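Local coordinates for protein putative mandelate racemase (Bordetella bronchiseptica, PDB 3OZY) that is of uncertain function but, as a magnesium-binding member of the enolase superfamily, probably acts on acid-sugar-like carboxylates such as the bound m-xylarate, at residues Met35-Val40 against Ile365-Val370. Residues are numbered along the deposited sequence; the frame is centred on the assembly and turned at random.
Sequences MILVEV and IDWDFV
L37 reaches from the middle strand of a three-stranded antiparallel sheet toward the start of helix 367-372, where a single methyl, CD2, meets W367 and V370 of the helix and I365 just before it. It lies 3.6 Å from CZ3 of the W367 indole and 3.7 Å from CG2 of V370, with CG2 of I365 a little looser at 4.3 Å. The side chain leaves the strand toward the helix, and CG, anti to the backbone N (chi1 176°), lets CD2 reach both partners. I365 lays its CG2 over the centre of one indole face, 3.7 Å above the plane, on the same side from which L37 CD2 obliquely approaches the outer CZ3 and CH2. On this tightly packed side I310 of helix 309-321 also touches both L37 and I365. Two residues along the strand the contact thins: E39, fully extended, brings OE1 from the other side of the indole plane no closer than 3.8 Å to CH2 of W367, the carboxylate turned 47° from the ring. Its polar partners lie within its own sheet, OE1 accepting a hydrogen bond from H11 and OE2 pairing with R41. W367 itself is largely exposed, as is D368 behind it. D366 caps the helix: its OD1 receives F369 N at 3.0 Å, from well above the carboxylate plane, and D368 N more weakly. Mainly apolar contacts, with one carboxylate beside the indole, thus let the chain return after the barrel to pack on the N-terminal capping domain, as in the mandelate racemase group of the enolase superfamily.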
loop_
_atom_site.group_PDB
_atom_site.type_symbol
_atom_site.label_atom_id
_atom_site.label_comp_id
_atom_site.label_asym_id
_atom_site.label_seq_id
_atom_site.Cartn_x
_atom_site.Cartn_y
_atom_site.Cartn_z
ATOM N N MET A 35 4.719 -17.526 8.076
ATOM C CA MET A 35 5.741 -16.590 7.627
ATOM C C MET A 35 6.261 -17.014 6.274
ATOM O O MET A 35 6.050 -18.149 5.826
ATOM C CB MET A 35 6.924 -16.558 8.600
ATOM C CG MET A 35 7.766 -17.835 8.582
ATOM S SD MET A 35 9.147 -17.816 9.742
ATOM C CE MET A 35 10.189 -16.574 8.975
ATOM N N ILE A 36 6.926 -16.073 5.617
ATOM C CA ILE A 36 7.855 -16.389 4.547
ATOM C C ILE A 36 9.265 -16.318 5.109
ATOM O O ILE A 36 9.644 -15.324 5.727
ATOM C CB ILE A 36 7.765 -15.357 3.406
ATOM C CG1 ILE A 36 6.466 -15.515 2.624
ATOM C CG2 ILE A 36 8.979 -15.476 2.480
ATOM C CD1 ILE A 36 6.397 -16.778 1.771
ATOM N N LEU A 37 10.042 -17.377 4.894
ATOM C CA LEU A 37 11.469 -17.346 5.157
ATOM C C LEU A 37 12.166 -16.993 3.851
ATOM O O LEU A 37 12.170 -17.789 2.910
ATOM C CB LEU A 37 11.957 -18.706 5.680
ATOM C CG LEU A 37 13.464 -18.816 5.912
ATOM C CD1 LEU A 37 13.919 -17.857 6.985
ATOM C CD2 LEU A 37 13.857 -20.249 6.283
ATOM N N VAL A 38 12.712 -15.782 3.781
ATOM C CA VAL A 38 13.443 -15.347 2.601
ATOM C C VAL A 38 14.845 -15.931 2.647
ATOM O O VAL A 38 15.467 -15.977 3.707
ATOM C CB VAL A 38 13.538 -13.808 2.544
ATOM C CG1 VAL A 38 14.339 -13.354 1.315
ATOM C CG2 VAL A 38 12.138 -13.196 2.541
ATOM N N GLU A 39 15.326 -16.386 1.493
ATOM C CA GLU A 39 16.685 -16.894 1.367
ATOM C C GLU A 39 17.337 -16.267 0.141
ATOM O O GLU A 39 16.881 -16.471 -0.984
ATOM C CB GLU A 39 16.666 -18.422 1.250
ATOM C CG GLU A 39 18.051 -19.052 1.228
ATOM C CD GLU A 39 18.020 -20.548 0.961
ATOM O OE1 GLU A 39 16.923 -21.140 0.937
ATOM O OE2 GLU A 39 19.102 -21.135 0.770
ATOM N N VAL A 40 18.382 -15.474 0.358
ATOM C CA VAL A 40 19.133 -14.885 -0.745
ATOM C C VAL A 40 20.454 -15.628 -0.886
ATOM O O VAL A 40 21.247 -15.691 0.054
ATOM C CB VAL A 40 19.402 -13.382 -0.513
ATOM C CG1 VAL A 40 20.321 -12.823 -1.608
ATOM C CG2 VAL A 40 18.085 -12.612 -0.457
ATOM N N ILE A 365 19.307 -21.322 11.454
ATOM C CA ILE A 365 17.982 -21.821 11.086
ATOM C C ILE A 365 17.955 -23.348 11.164
ATOM O O ILE A 365 18.892 -24.016 10.714
ATOM C CB ILE A 365 17.606 -21.419 9.643
ATOM C CG1 ILE A 365 17.461 -19.897 9.508
ATOM C CG2 ILE A 365 16.333 -22.135 9.197
ATOM C CD1 ILE A 365 16.314 -19.311 10.299
ATOM N N ASP A 366 16.879 -23.899 11.719
ATOM C CA ASP A 366 16.671 -25.350 11.694
ATOM C C ASP A 366 15.984 -25.685 10.380
ATOM O O ASP A 366 14.763 -25.569 10.254
ATOM C CB ASP A 366 15.817 -25.803 12.881
ATOM C CG ASP A 366 15.617 -27.316 12.928
ATOM O OD1 ASP A 366 15.792 -27.990 11.891
ATOM O OD2 ASP A 366 15.260 -27.826 14.008
ATOM N N TRP A 367 16.773 -26.099 9.395
ATOM C CA TRP A 367 16.238 -26.352 8.065
ATOM C C TRP A 367 15.357 -27.601 8.007
ATOM O O TRP A 367 14.523 -27.732 7.115
ATOM C CB TRP A 367 17.359 -26.379 7.023
ATOM C CG TRP A 367 17.966 -25.012 6.812
ATOM C CD1 TRP A 367 19.126 -24.536 7.351
ATOM C CD2 TRP A 367 17.423 -23.943 6.023
ATOM N NE1 TRP A 367 19.345 -23.241 6.937
ATOM C CE2 TRP A 367 18.314 -22.854 6.123
ATOM C CE3 TRP A 367 16.269 -23.801 5.244
ATOM C CZ2 TRP A 367 18.092 -21.644 5.470
ATOM C CZ3 TRP A 367 16.052 -22.599 4.591
ATOM C CH2 TRP A 367 16.962 -21.537 4.708
ATOM N N ASP A 368 15.520 -28.501 8.971
ATOM C CA ASP A 368 14.616 -29.641 9.065
ATOM C C ASP A 368 13.226 -29.155 9.479
ATOM O O ASP A 368 12.213 -29.599 8.936
ATOM C CB ASP A 368 15.148 -30.689 10.048
ATOM C CG ASP A 368 16.438 -31.335 9.572
ATOM O OD1 ASP A 368 16.639 -31.437 8.345
ATOM O OD2 ASP A 368 17.248 -31.742 10.429
ATOM N N PHE A 369 13.179 -28.234 10.439
ATOM C CA PHE A 369 11.912 -27.633 10.829
ATOM C C PHE A 369 11.268 -26.936 9.624
ATOM O O PHE A 369 10.084 -27.116 9.358
ATOM C CB PHE A 369 12.102 -26.661 11.999
ATOM C CG PHE A 369 10.870 -25.876 12.336
ATOM C CD1 PHE A 369 9.960 -26.353 13.263
ATOM C CD2 PHE A 369 10.612 -24.666 11.708
ATOM C CE1 PHE A 369 8.818 -25.636 13.563
ATOM C CE2 PHE A 369 9.462 -23.947 12.002
ATOM C CZ PHE A 369 8.571 -24.432 12.931
ATOM N N VAL A 370 12.057 -26.159 8.885
ATOM C CA VAL A 370 11.556 -25.478 7.694
ATOM C C VAL A 370 10.929 -26.471 6.719
ATOM O O VAL A 370 9.796 -26.297 6.276
ATOM C CB VAL A 370 12.679 -24.679 6.993
ATOM C CG1 VAL A 370 12.203 -24.132 5.652
ATOM C CG2 VAL A 370 13.162 -23.548 7.901
#